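Side-chain contacts in putative Oleoyl-[acyl-carrier protein] thioesterase (Lactobacillus plantarum, PDB 2OWN), which probably hydrolyses the thioester of oleoyl- and related acyl-[acyl-carrier proteins], releasing the free fatty acid: residues T32-I37 / F100-A105; V61-T66 / V128-E133; Y112-W117 / P147-P152; T160-P165 / T191-F196; L226-E229 / V234-S237. One frame throughout, in Å; residues are numbered along the deposited sequence.

Contact 1: residues T32-I37 / F100-A105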
# COMPACT_ATOMS: atom_id res chain seq x y z
N THR B 32 3.52 -8.06 -1.48
CA THR B 32 3.73 -6.97 -0.50
C THR B 32 2.67 -7.12 0.60
O THR B 32 3.04 -7.21 1.77
CB THR B 32 3.68 -5.59 -1.17
OG1 THR B 32 4.61 -5.56 -2.26
CG2 THR B 32 4.01 -4.47 -0.17
N THR B 33 1.39 -7.25 0.20
CA THR B 33 0.26 -7.47 1.14
C THR B 33 0.39 -8.76 1.95
O THR B 33 0.11 -8.74 3.15
CB THR B 33 -1.11 -7.46 0.43
OG1 THR B 33 -1.33 -6.15 -0.06
CG2 THR B 33 -2.30 -7.89 1.37
N LEU B 34 0.81 -9.86 1.29
CA LEU B 34 0.98 -11.18 1.94
C LEU B 34 1.97 -11.10 3.10
O LEU B 34 1.65 -11.55 4.20
CB LEU B 34 1.43 -12.26 0.94
CG LEU B 34 1.39 -13.72 1.44
CD1 LEU B 34 -0.06 -14.14 1.66
CD2 LEU B 34 2.05 -14.64 0.44
N ILE B 35 3.14 -10.49 2.86
CA ILE B 35 4.16 -10.26 3.92
C ILE B 35 3.65 -9.24 4.95
O ILE B 35 3.87 -9.44 6.15
CB ILE B 35 5.55 -9.85 3.34
CG1 ILE B 35 6.13 -10.97 2.47
CG2 ILE B 35 6.56 -9.49 4.43
CD1 ILE B 35 6.37 -12.31 3.17
N ASP B 36 2.99 -8.17 4.48
CA ASP B 36 2.39 -7.13 5.36
C ASP B 36 1.47 -7.71 6.46
O ASP B 36 1.64 -7.41 7.65
CB ASP B 36 1.61 -6.05 4.58
CG ASP B 36 2.47 -4.96 3.93
OD1 ASP B 36 3.63 -4.71 4.32
OD2 ASP B 36 1.91 -4.30 3.02
N ILE B 37 0.53 -8.57 6.03
CA ILE B 37 -0.44 -9.22 6.96
C ILE B 37 0.20 -10.31 7.83
O ILE B 37 -0.27 -10.52 8.95
CB ILE B 37 -1.76 -9.69 6.24
CG1 ILE B 37 -1.55 -10.89 5.30
CG2 ILE B 37 -2.42 -8.48 5.53
CD1 ILE B 37 -2.80 -11.29 4.50
N PHE B 100 4.21 -18.97 9.56
CA PHE B 100 2.94 -18.24 9.33
C PHE B 100 2.03 -19.07 8.41
O PHE B 100 2.54 -19.69 7.47
CB PHE B 100 3.11 -16.88 8.63
CG PHE B 100 4.20 -15.99 9.17
CD1 PHE B 100 5.55 -16.26 8.85
CD2 PHE B 100 3.89 -14.81 9.88
CE1 PHE B 100 6.59 -15.42 9.31
CE2 PHE B 100 4.94 -13.95 10.34
CZ PHE B 100 6.29 -14.26 10.05
N TRP B 101 0.72 -19.03 8.66
CA TRP B 101 -0.30 -19.72 7.84
C TRP B 101 -1.41 -18.74 7.50
O TRP B 101 -1.99 -18.16 8.43
CB TRP B 101 -0.93 -20.90 8.56
CG TRP B 101 -0.01 -21.97 8.90
CD1 TRP B 101 0.20 -23.13 8.22
CD2 TRP B 101 0.85 -22.01 10.04
NE1 TRP B 101 1.14 -23.89 8.85
CE2 TRP B 101 1.57 -23.24 9.97
CE3 TRP B 101 1.11 -21.13 11.11
CZ2 TRP B 101 2.53 -23.61 10.95
CZ3 TRP B 101 2.07 -21.50 12.10
CH2 TRP B 101 2.77 -22.73 12.00
N ILE B 102 -1.66 -18.52 6.21
CA ILE B 102 -2.75 -17.66 5.72
C ILE B 102 -3.79 -18.68 5.25
O ILE B 102 -3.46 -19.50 4.36
CB ILE B 102 -2.32 -16.72 4.58
CG1 ILE B 102 -1.07 -15.90 4.93
CG2 ILE B 102 -3.47 -15.79 4.20
CD1 ILE B 102 -1.18 -15.02 6.12
N ARG B 103 -4.98 -18.66 5.87
CA ARG B 103 -6.10 -19.58 5.58
C ARG B 103 -7.37 -18.82 5.20
O ARG B 103 -7.55 -17.66 5.59
CB ARG B 103 -6.39 -20.46 6.80
CG ARG B 103 -5.23 -21.34 7.27
CD ARG B 103 -5.67 -22.23 8.43
NE ARG B 103 -4.64 -23.19 8.86
CZ ARG B 103 -3.75 -23.06 9.86
NH1 ARG B 103 -3.70 -21.98 10.67
NH2 ARG B 103 -2.89 -24.07 10.09
N ASP B 104 -8.26 -19.50 4.44
CA ASP B 104 -9.56 -18.90 4.01
C ASP B 104 -10.62 -19.03 5.12
O ASP B 104 -10.34 -19.63 6.17
CB ASP B 104 -10.05 -19.45 2.63
CG ASP B 104 -10.48 -20.93 2.62
OD1 ASP B 104 -10.63 -21.62 3.66
OD2 ASP B 104 -10.70 -21.42 1.49
N ALA B 105 -11.82 -18.48 4.87
CA ALA B 105 -12.98 -18.54 5.81
C ALA B 105 -13.41 -19.97 6.22
O ALA B 105 -13.85 -20.17 7.36
CB ALA B 105 -14.18 -17.75 5.24
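I102 of strand 95-103 reaches out to two side chains of helix 31-48, L34 and I37, and meets each with a different part of its longer branch. Its CB points toward the helix, and CG1 stands beside the backbone N, anti to the carbonyl carbon (chi1 -52°). A second bend turns the terminal methyl back, which leaves the flank of CG1 to one helix residue and the methyl end to the other. I102 CG1 takes L34 CD1 at 3.8 Å, the two side chains crossing obliquely, while I102 CD1 lies 4.2 Å from I37 CG1 in a looser contact. L34 does not start out toward the strand. Its CG swings anti to the backbone N (chi1 -169°), and this swing carries CD1 across to I102. L34 and I37 are three residues apart, so one side of the helix presents both; the bond from I37 N to T33 O, 2.9 Å long, belongs to the regular turn that keeps them there. Branched aliphatic side chains suit the place, since all three are buried and no hydrogen bond joins the segments. On the helix, I37 also packs on Y21 of the second subunit, and D36 O accepts a hydrogen bond from Y20 OH of that same neighbouring chain. A long helix lying against a curved antiparallel sheet is the hallmark of the hot-dog fold. On the sheet, I102 also packs on I84 of strand 81-91 and shares backbone bonds with strand 109-121, whereas L34 extends the interface to I70 of strand 61-72.

Contact 2: residues V61-T66 / V128-E133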
# COMPACT_ATOMS: atom_id res chain seq x y z
N VAL B 61 18.86 -3.96 21.00
CA VAL B 61 18.70 -4.98 19.94
C VAL B 61 17.35 -4.89 19.21
O VAL B 61 16.42 -4.24 19.69
CB VAL B 61 18.86 -6.43 20.51
CG1 VAL B 61 20.30 -6.74 20.86
CG2 VAL B 61 17.94 -6.64 21.71
N GLY B 62 17.28 -5.54 18.05
CA GLY B 62 16.06 -5.58 17.22
C GLY B 62 16.04 -6.76 16.26
O GLY B 62 17.10 -7.14 15.76
N TRP B 63 14.85 -7.32 16.02
CA TRP B 63 14.67 -8.46 15.11
C TRP B 63 14.82 -8.00 13.65
O TRP B 63 14.26 -6.96 13.27
CB TRP B 63 13.32 -9.17 15.29
CG TRP B 63 13.15 -9.87 16.59
CD1 TRP B 63 12.43 -9.46 17.67
CD2 TRP B 63 13.72 -11.13 16.94
NE1 TRP B 63 12.51 -10.39 18.68
CE2 TRP B 63 13.29 -11.43 18.27
CE3 TRP B 63 14.56 -12.06 16.27
CZ2 TRP B 63 13.68 -12.62 18.95
CZ3 TRP B 63 14.95 -13.25 16.94
CH2 TRP B 63 14.50 -13.52 18.28
N VAL B 64 15.61 -8.75 12.88
CA VAL B 64 15.89 -8.49 11.45
C VAL B 64 15.71 -9.80 10.69
O VAL B 64 16.47 -10.73 10.94
CB VAL B 64 17.34 -7.94 11.27
CG1 VAL B 64 17.71 -7.74 9.79
CG2 VAL B 64 17.51 -6.63 12.04
N VAL B 65 14.70 -9.87 9.80
CA VAL B 65 14.44 -11.08 8.99
C VAL B 65 15.53 -11.18 7.91
O VAL B 65 15.79 -10.21 7.19
CB VAL B 65 13.00 -11.18 8.36
CG1 VAL B 65 12.69 -10.06 7.38
CG2 VAL B 65 12.79 -12.55 7.69
N THR B 66 16.19 -12.34 7.87
CA THR B 66 17.25 -12.67 6.91
C THR B 66 16.73 -13.52 5.75
O THR B 66 17.25 -13.37 4.63
CB THR B 66 18.44 -13.40 7.60
OG1 THR B 66 17.99 -14.62 8.21
CG2 THR B 66 19.08 -12.51 8.66
N VAL B 128 24.23 -10.04 17.14
CA VAL B 128 24.34 -10.42 18.57
C VAL B 128 23.58 -11.73 18.84
O VAL B 128 22.77 -12.17 18.01
CB VAL B 128 23.84 -9.30 19.55
CG1 VAL B 128 24.64 -8.03 19.35
CG2 VAL B 128 22.33 -9.02 19.42
N LYS B 129 23.84 -12.34 20.00
CA LYS B 129 23.18 -13.59 20.43
C LYS B 129 21.71 -13.32 20.80
O LYS B 129 21.38 -12.20 21.24
CB LYS B 129 23.90 -14.24 21.62
CG LYS B 129 25.33 -14.65 21.35
CD LYS B 129 25.97 -15.26 22.57
CE LYS B 129 27.41 -15.68 22.30
NZ LYS B 129 28.05 -16.27 23.51
N ILE B 130 20.85 -14.32 20.61
CA ILE B 130 19.41 -14.21 20.92
C ILE B 130 19.22 -14.24 22.45
O ILE B 130 19.69 -15.17 23.11
CB ILE B 130 18.53 -15.31 20.25
CG1 ILE B 130 18.64 -15.23 18.72
CG2 ILE B 130 17.05 -15.17 20.66
CD1 ILE B 130 17.78 -16.23 17.97
N LEU B 131 18.53 -13.22 22.98
CA LEU B 131 18.22 -13.09 24.40
C LEU B 131 17.00 -13.99 24.66
O LEU B 131 15.97 -13.78 23.99
CB LEU B 131 17.89 -11.64 24.78
CG LEU B 131 18.93 -10.55 24.50
CD1 LEU B 131 18.36 -9.17 24.81
CD2 LEU B 131 20.23 -10.78 25.28
N PRO B 132 17.10 -15.01 25.57
CA PRO B 132 15.93 -15.89 25.85
C PRO B 132 14.67 -15.18 26.41
O PRO B 132 13.58 -15.71 26.21
CB PRO B 132 16.50 -16.94 26.82
CG PRO B 132 17.66 -16.30 27.43
CD PRO B 132 18.26 -15.44 26.38
N GLU B 133 14.83 -14.04 27.10
CA GLU B 133 13.69 -13.24 27.63
C GLU B 133 12.79 -12.68 26.51
O GLU B 133 11.57 -12.60 26.70
CB GLU B 133 14.16 -12.09 28.56
CG GLU B 133 15.05 -10.99 27.91
CD GLU B 133 15.52 -9.90 28.89
OE1 GLU B 133 15.05 -9.84 30.04
OE2 GLU B 133 16.37 -9.09 28.47
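V61 uses both its methyls against the segment 128-133, one for each of two partners. V61 CG1 presses on V128 CG2 at 3.4 Å, closer than carbons usually pack, and V61 CG2 rests 4.0 Å from L131 CD1. With CG1 anti to the carbonyl carbon (chi1 -73°), the fork spreads across the incoming segment, and a beta-branched residue can touch V128 and L131 at once. Two residues on, the indole of W63 brings its far corner to I130: CH2 lies 3.9 Å from I130 CG2. The two side chains cross at about a right angle, and the methyl comes to the ring obliquely. The CB of W63 does not start toward the partner segment, so the length of a tryptophan suits the place. The contact is wholly apolar.

The touching parts run 85° apart, the segment 128-133 passing across the start of strand 61-72 instead of beside it. Both segments are bonded to strand 109-121, G62 through backbone bonds with M120 and V128 through those with M119. I130 is backed by Y91 and A96, and W63 also packs on A96 and on V135. An unidentified bound molecule comes within about 3 Å of the W63 side chain, so the indole may border a small pocket, although that molecule probably came from the crystallisation liquor. Strand 61-72 belongs to the antiparallel sheet of the N-terminal hot-dog domain, and here a connecting segment closes over the strand's first residues with valine, isoleucine and leucine side chains.

Contact 3: residues Y112-W117 / P147-P152. With SO4 (sulfate ion), chain O.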
# COMPACT_ATOMS: atom_id res chain seq x y z
N TYR B 112 1.60 -20.60 3.10
CA TYR B 112 2.43 -21.09 4.22
C TYR B 112 3.81 -20.44 4.07
O TYR B 112 4.47 -20.64 3.04
CB TYR B 112 2.49 -22.61 4.22
CG TYR B 112 3.51 -23.22 5.16
CD1 TYR B 112 3.40 -23.06 6.56
CD2 TYR B 112 4.59 -24.01 4.66
CE1 TYR B 112 4.35 -23.64 7.45
CE2 TYR B 112 5.55 -24.60 5.55
CZ TYR B 112 5.41 -24.41 6.94
OH TYR B 112 6.32 -24.96 7.79
N ILE B 113 4.21 -19.67 5.09
CA ILE B 113 5.47 -18.95 5.13
C ILE B 113 6.36 -19.45 6.27
O ILE B 113 5.87 -19.63 7.39
CB ILE B 113 5.26 -17.41 5.32
CG1 ILE B 113 4.30 -16.84 4.25
CG2 ILE B 113 6.60 -16.65 5.32
CD1 ILE B 113 4.02 -15.34 4.39
N THR B 114 7.62 -19.73 5.94
CA THR B 114 8.67 -20.10 6.91
C THR B 114 9.70 -18.96 6.81
O THR B 114 9.82 -18.33 5.74
CB THR B 114 9.31 -21.49 6.66
OG1 THR B 114 9.98 -21.53 5.40
CG2 THR B 114 8.25 -22.58 6.72
N SER B 115 10.40 -18.69 7.91
CA SER B 115 11.40 -17.60 7.95
C SER B 115 12.47 -17.74 9.03
O SER B 115 12.27 -18.46 10.00
CB SER B 115 10.67 -16.28 8.18
OG SER B 115 9.93 -16.34 9.39
N ILE B 116 13.57 -17.01 8.83
CA ILE B 116 14.73 -16.94 9.73
C ILE B 116 14.93 -15.46 10.12
O ILE B 116 14.89 -14.58 9.25
CB ILE B 116 16.02 -17.54 9.10
CG1 ILE B 116 15.82 -19.01 8.70
CG2 ILE B 116 17.21 -17.44 10.07
CD1 ILE B 116 15.54 -19.98 9.84
N TRP B 117 15.13 -15.22 11.43
CA TRP B 117 15.34 -13.89 12.01
C TRP B 117 16.59 -13.87 12.91
O TRP B 117 16.88 -14.87 13.57
CB TRP B 117 14.14 -13.49 12.86
CG TRP B 117 12.82 -13.38 12.14
CD1 TRP B 117 12.00 -14.40 11.76
CD2 TRP B 117 12.14 -12.17 11.79
NE1 TRP B 117 10.88 -13.91 11.15
CE2 TRP B 117 10.92 -12.54 11.16
CE3 TRP B 117 12.45 -10.79 11.93
CZ2 TRP B 117 9.99 -11.59 10.66
CZ3 TRP B 117 11.51 -9.83 11.44
CH2 TRP B 117 10.30 -10.25 10.81
N PRO B 147 16.49 -26.60 10.27
CA PRO B 147 16.72 -26.97 8.85
C PRO B 147 16.90 -25.76 7.89
O PRO B 147 16.25 -24.71 8.11
CB PRO B 147 15.48 -27.80 8.49
CG PRO B 147 15.11 -28.42 9.77
CD PRO B 147 15.31 -27.34 10.78
N ARG B 148 17.75 -25.94 6.87
CA ARG B 148 18.06 -24.87 5.92
C ARG B 148 16.86 -24.66 5.00
O ARG B 148 16.31 -25.63 4.46
CB ARG B 148 19.33 -25.18 5.10
CG ARG B 148 20.03 -23.94 4.55
CD ARG B 148 21.24 -24.28 3.65
NE ARG B 148 20.87 -24.62 2.27
CZ ARG B 148 21.72 -25.04 1.31
NH1 ARG B 148 23.04 -25.21 1.53
NH2 ARG B 148 21.22 -25.31 0.09
N LEU B 149 16.41 -23.41 4.84
CA LEU B 149 15.25 -23.09 3.97
C LEU B 149 15.67 -23.22 2.49
O LEU B 149 16.88 -23.17 2.20
CB LEU B 149 14.66 -21.69 4.24
CG LEU B 149 13.87 -21.40 5.54
CD1 LEU B 149 14.63 -21.69 6.83
CD2 LEU B 149 13.40 -19.94 5.50
N PRO B 150 14.70 -23.40 1.54
CA PRO B 150 15.05 -23.48 0.11
C PRO B 150 15.75 -22.20 -0.37
O PRO B 150 15.22 -21.11 -0.17
CB PRO B 150 13.69 -23.67 -0.59
CG PRO B 150 12.81 -24.21 0.45
CD PRO B 150 13.24 -23.58 1.72
N ARG B 151 16.98 -22.33 -0.86
CA ARG B 151 17.77 -21.19 -1.33
C ARG B 151 17.30 -20.66 -2.68
O ARG B 151 16.86 -21.46 -3.53
CB ARG B 151 19.27 -21.52 -1.50
CG ARG B 151 20.10 -21.59 -0.24
CD ARG B 151 21.54 -21.92 -0.62
NE ARG B 151 22.49 -21.80 0.49
CZ ARG B 151 23.80 -22.12 0.42
NH1 ARG B 151 24.38 -22.59 -0.70
NH2 ARG B 151 24.56 -21.95 1.51
N PRO B 152 17.37 -19.31 -2.89
CA PRO B 152 17.09 -18.79 -4.23
C PRO B 152 18.26 -19.14 -5.17
O PRO B 152 19.37 -19.50 -4.71
CB PRO B 152 16.99 -17.26 -4.03
CG PRO B 152 16.99 -17.03 -2.60
CD PRO B 152 17.64 -18.20 -1.95
S SO4 O . 21.63 -20.37 4.27
O1 SO4 O . 20.85 -21.12 3.31
O2 SO4 O . 21.80 -19.00 3.78
O3 SO4 O . 20.93 -20.37 5.55
O4 SO4 O . 22.94 -20.99 4.46
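L149 plugs its two methyls into strand 109-121, in the N-terminal hot-dog sheet, from the connection that runs on to strand 162-167 of the C-terminal hot-dog half. This is the tight part. L149 CD1 lies 3.5 Å from I116 CG1, a close carbon pair, and 3.6 Å from I116 CD1. The other branch, L149 CD2, sits 3.8 Å from T114 OG1. T114 and I116 point to the same side of the strand, and L149 slides past each in the opposite direction; chi1 of -72° sets CG anti to the carbonyl carbon, and from there CD1 goes to I116 and CD2 to T114. Leucine suits the place, two end methyls serving two partners. Cutting it back to an alanine would probably open a gap over I116 and T114 and lose the apolar hold of this segment on strand 109-121. The outer side is looser, with exposed residues and a sulfate ion, probably from the crystallisation liquor, that Q67 NE2 also binds. The extended chain of R151 offers its guanidinium edge to the ion through two weak hydrogen bonds: NE to sulfate O1 at 3.3 Å, in the guanidinium plane, and NH2 to sulfate O4 at 3.5 Å, nearly straight at 172°.

Contact 4: residues T160-P165 / T191-F196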
# COMPACT_ATOMS: atom_id res chain seq x y z
N THR B 160 19.71 -11.16 -22.03
CA THR B 160 18.24 -11.03 -21.93
C THR B 160 17.71 -10.61 -20.53
O THR B 160 16.49 -10.64 -20.31
CB THR B 160 17.57 -12.37 -22.37
OG1 THR B 160 18.01 -13.43 -21.52
CG2 THR B 160 17.96 -12.71 -23.81
N THR B 161 18.59 -10.23 -19.58
CA THR B 161 18.19 -9.80 -18.22
C THR B 161 17.38 -8.51 -18.28
O THR B 161 17.79 -7.57 -18.95
CB THR B 161 19.41 -9.58 -17.27
OG1 THR B 161 20.11 -10.82 -17.08
CG2 THR B 161 18.98 -9.02 -15.89
N ILE B 162 16.24 -8.49 -17.57
CA ILE B 162 15.35 -7.33 -17.49
C ILE B 162 15.89 -6.53 -16.31
O ILE B 162 15.97 -7.09 -15.21
CB ILE B 162 13.86 -7.71 -17.24
CG1 ILE B 162 13.34 -8.68 -18.31
CG2 ILE B 162 12.98 -6.45 -17.19
CD1 ILE B 162 11.90 -9.18 -18.06
N THR B 163 16.27 -5.27 -16.54
CA THR B 163 16.79 -4.37 -15.49
C THR B 163 15.96 -3.08 -15.43
O THR B 163 15.69 -2.49 -16.48
CB THR B 163 18.29 -4.06 -15.70
OG1 THR B 163 19.03 -5.28 -15.66
CG2 THR B 163 18.84 -3.13 -14.60
N LYS B 164 15.53 -2.69 -14.22
CA LYS B 164 14.78 -1.44 -13.95
C LYS B 164 15.31 -0.75 -12.68
O LYS B 164 15.54 -1.45 -11.68
CB LYS B 164 13.27 -1.66 -13.77
CG LYS B 164 12.50 -2.13 -14.99
CD LYS B 164 11.02 -2.06 -14.67
CE LYS B 164 10.12 -2.59 -15.76
NZ LYS B 164 8.72 -2.43 -15.30
N PRO B 165 15.52 0.60 -12.72
CA PRO B 165 15.92 1.30 -11.50
C PRO B 165 14.67 1.71 -10.69
O PRO B 165 13.60 1.93 -11.27
CB PRO B 165 16.65 2.54 -12.04
CG PRO B 165 15.94 2.85 -13.30
CD PRO B 165 15.45 1.54 -13.86
N THR B 191 9.47 -5.46 -11.93
CA THR B 191 10.57 -5.71 -12.91
C THR B 191 10.04 -6.51 -14.12
O THR B 191 10.43 -6.24 -15.26
CB THR B 191 11.78 -6.45 -12.30
OG1 THR B 191 12.26 -5.75 -11.15
CG2 THR B 191 12.95 -6.60 -13.32
N LEU B 192 9.13 -7.47 -13.85
CA LEU B 192 8.49 -8.30 -14.86
C LEU B 192 7.38 -7.48 -15.56
O LEU B 192 6.71 -6.68 -14.89
CB LEU B 192 7.87 -9.55 -14.24
CG LEU B 192 8.82 -10.50 -13.50
CD1 LEU B 192 8.03 -11.55 -12.71
CD2 LEU B 192 9.82 -11.15 -14.46
N PRO B 193 7.16 -7.69 -16.88
CA PRO B 193 6.14 -6.92 -17.59
C PRO B 193 4.71 -7.41 -17.28
O PRO B 193 4.53 -8.57 -16.87
CB PRO B 193 6.50 -7.15 -19.05
CG PRO B 193 7.04 -8.51 -19.07
CD PRO B 193 7.78 -8.69 -17.79
N ALA B 194 3.73 -6.51 -17.46
CA ALA B 194 2.28 -6.82 -17.26
C ALA B 194 1.81 -8.03 -18.10
O ALA B 194 0.97 -8.79 -17.61
CB ALA B 194 1.39 -5.58 -17.53
N THR B 195 2.37 -8.22 -19.31
CA THR B 195 2.06 -9.38 -20.20
C THR B 195 2.42 -10.73 -19.52
O THR B 195 1.74 -11.73 -19.75
CB THR B 195 2.73 -9.30 -21.59
OG1 THR B 195 4.14 -9.17 -21.45
CG2 THR B 195 2.18 -8.12 -22.39
N PHE B 196 3.50 -10.73 -18.72
CA PHE B 196 3.91 -11.91 -17.93
C PHE B 196 2.98 -12.04 -16.70
O PHE B 196 2.44 -13.11 -16.45
CB PHE B 196 5.38 -11.82 -17.47
CG PHE B 196 5.82 -13.01 -16.66
CD1 PHE B 196 5.65 -13.01 -15.25
CD2 PHE B 196 6.35 -14.14 -17.28
CE1 PHE B 196 6.02 -14.13 -14.47
CE2 PHE B 196 6.75 -15.29 -16.51
CZ PHE B 196 6.59 -15.28 -15.10
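I162 faces T191 from the first residue of strand 162-167, and its side chain can be followed outward atom by atom. CB begins the contact, 4.2 Å from T191 CG2. The short branch does most of the work: I162 CG2, placed anti to the backbone N by the -56° turn that sets CG1 beside it, lies 3.2 Å from T191 O and 3.9 Å from T191 CG2. The two residues slide past each other in opposite directions, and T191 CG2 in return comes within 3.6 Å of I162 O. The long branch carries on in an extended shape (chi2 176°) past T191, and its last atom, CD1, reaches P193 CD at 4.2 Å, crossing the proline ring at about a right angle. Beta-branched side chains suit this fit, each having a methyl close to its own backbone that can come close to the partner's carbonyl oxygen.

The strand belongs to the C-terminal hot-dog half, where it pairs with strand 218-227; T191 also packs on A221 and A223 of that neighbour, and its OG1 bonds back to W187 O.

K164, two residues along, points the same way with an extended chain. Its CD passes T191 CA, and K164 CE passes T191 O at 3.7 Å. The ammonium hydrogen-bonds D190 O, and the backbone carbonyls gathered there would probably favour its positive charge. P193 holds the N-cap position of the next short helix, 194-197, whose A194 N donates to Y215 OH of the second subunit.

Contact 5: residues L226-E229 / V234-S237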
# COMPACT_ATOMS: atom_id res chain seq x y z
N LEU B 226 13.11 -17.69 -16.60
CA LEU B 226 13.72 -18.99 -16.90
C LEU B 226 12.73 -20.13 -17.10
O LEU B 226 11.62 -20.07 -16.53
CB LEU B 226 14.64 -19.37 -15.73
CG LEU B 226 15.75 -18.39 -15.34
CD1 LEU B 226 16.38 -18.79 -14.01
CD2 LEU B 226 16.80 -18.27 -16.44
N PRO B 227 13.10 -21.16 -17.91
CA PRO B 227 12.21 -22.32 -18.06
C PRO B 227 12.26 -23.19 -16.79
O PRO B 227 13.23 -23.11 -16.02
CB PRO B 227 12.81 -23.06 -19.25
CG PRO B 227 14.23 -22.76 -19.20
CD PRO B 227 14.31 -21.33 -18.73
N SER B 228 11.19 -23.94 -16.55
CA SER B 228 11.06 -24.85 -15.42
C SER B 228 10.73 -26.26 -15.93
O SER B 228 10.02 -26.41 -16.92
CB SER B 228 9.95 -24.40 -14.48
OG SER B 228 9.77 -25.33 -13.41
N GLU B 229 11.26 -27.27 -15.22
CA GLU B 229 10.96 -28.68 -15.50
C GLU B 229 9.56 -29.05 -14.98
O GLU B 229 9.00 -30.05 -15.44
CB GLU B 229 11.99 -29.62 -14.84
CG GLU B 229 13.47 -29.44 -15.22
CD GLU B 229 13.86 -29.95 -16.61
OE1 GLU B 229 13.04 -29.94 -17.56
OE2 GLU B 229 15.04 -30.34 -16.76
N VAL B 234 6.96 -21.76 -14.78
CA VAL B 234 8.13 -20.96 -15.17
C VAL B 234 8.79 -20.45 -13.87
O VAL B 234 8.13 -20.40 -12.81
CB VAL B 234 7.79 -19.76 -16.11
CG1 VAL B 234 7.22 -20.26 -17.42
CG2 VAL B 234 6.81 -18.80 -15.45
N THR B 235 10.06 -20.08 -13.97
CA THR B 235 10.85 -19.58 -12.83
C THR B 235 11.39 -18.20 -13.15
O THR B 235 11.80 -17.96 -14.28
CB THR B 235 12.03 -20.52 -12.54
OG1 THR B 235 11.56 -21.87 -12.45
CG2 THR B 235 12.77 -20.13 -11.24
N THR B 236 11.35 -17.29 -12.17
CA THR B 236 11.96 -15.94 -12.30
C THR B 236 13.02 -15.82 -11.19
O THR B 236 12.72 -16.13 -10.04
CB THR B 236 10.97 -14.76 -12.33
OG1 THR B 236 10.34 -14.60 -11.07
CG2 THR B 236 9.92 -14.96 -13.45
N SER B 237 14.23 -15.43 -11.57
CA SER B 237 15.39 -15.23 -10.69
C SER B 237 15.56 -13.72 -10.63
O SER B 237 15.74 -13.10 -11.67
CB SER B 237 16.63 -15.90 -11.28
OG SER B 237 17.78 -15.67 -10.49
O HOH W 1 13.40 -23.68 -13.02
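L226 and T235 form an antiparallel hydrogen-bonded pair, joined by two backbone bonds. L226 N donates to T235 O at 2.7 Å, and T235 N returns a bond to L226 O at 3.0 Å. Beyond the pair comes P227, which has no N-H to offer. A water spans the strands here, donating to P227 O at 3.1 Å and to T235 OG1 at 2.6 Å.

The strands are the arms of the beta hairpin 218-227/233-241 in the C-terminal hot-dog domain, and this contact lies near its turn.

L226 and T235 send their side chains to the same face of the sheet. L226 CD1 reaches along the neighbouring strand to S237 CB, 4.0 Å away, a span suited to leucine's length. The CB of S228 lies 3.6 Å from T235 OG1, while its hydroxyl bonds V230 N within the turn. T235 turns OG1 anti to its carbonyl carbon (chi1 -50°), toward S228 and the water; the same oxygen is hydrogen-bonded to Q253 OE1, so threonine serves as a small polar junction. V234 packs on W254 of strand 246-256.

How the contacts relate
From the N terminus, contact 1 opens on helix 31-48 and closes at strand 95-103. Contact 2 opens between those ends and closes at 128-133, so the two cross; contact 3, opening at 112-117 before contact 2 has closed, crosses it in turn but follows contact 1 in series. Strand 109-121 links the three: I113 O accepts from F100 N of contact 1, and I116 O from T66 N of contact 2. Contact 3 then ties in the connection to the C-terminal hot-dog half. There contacts 4 and 5 follow in series, the second a short hairpin closure, and they meet where F196 packs on V234 and T236.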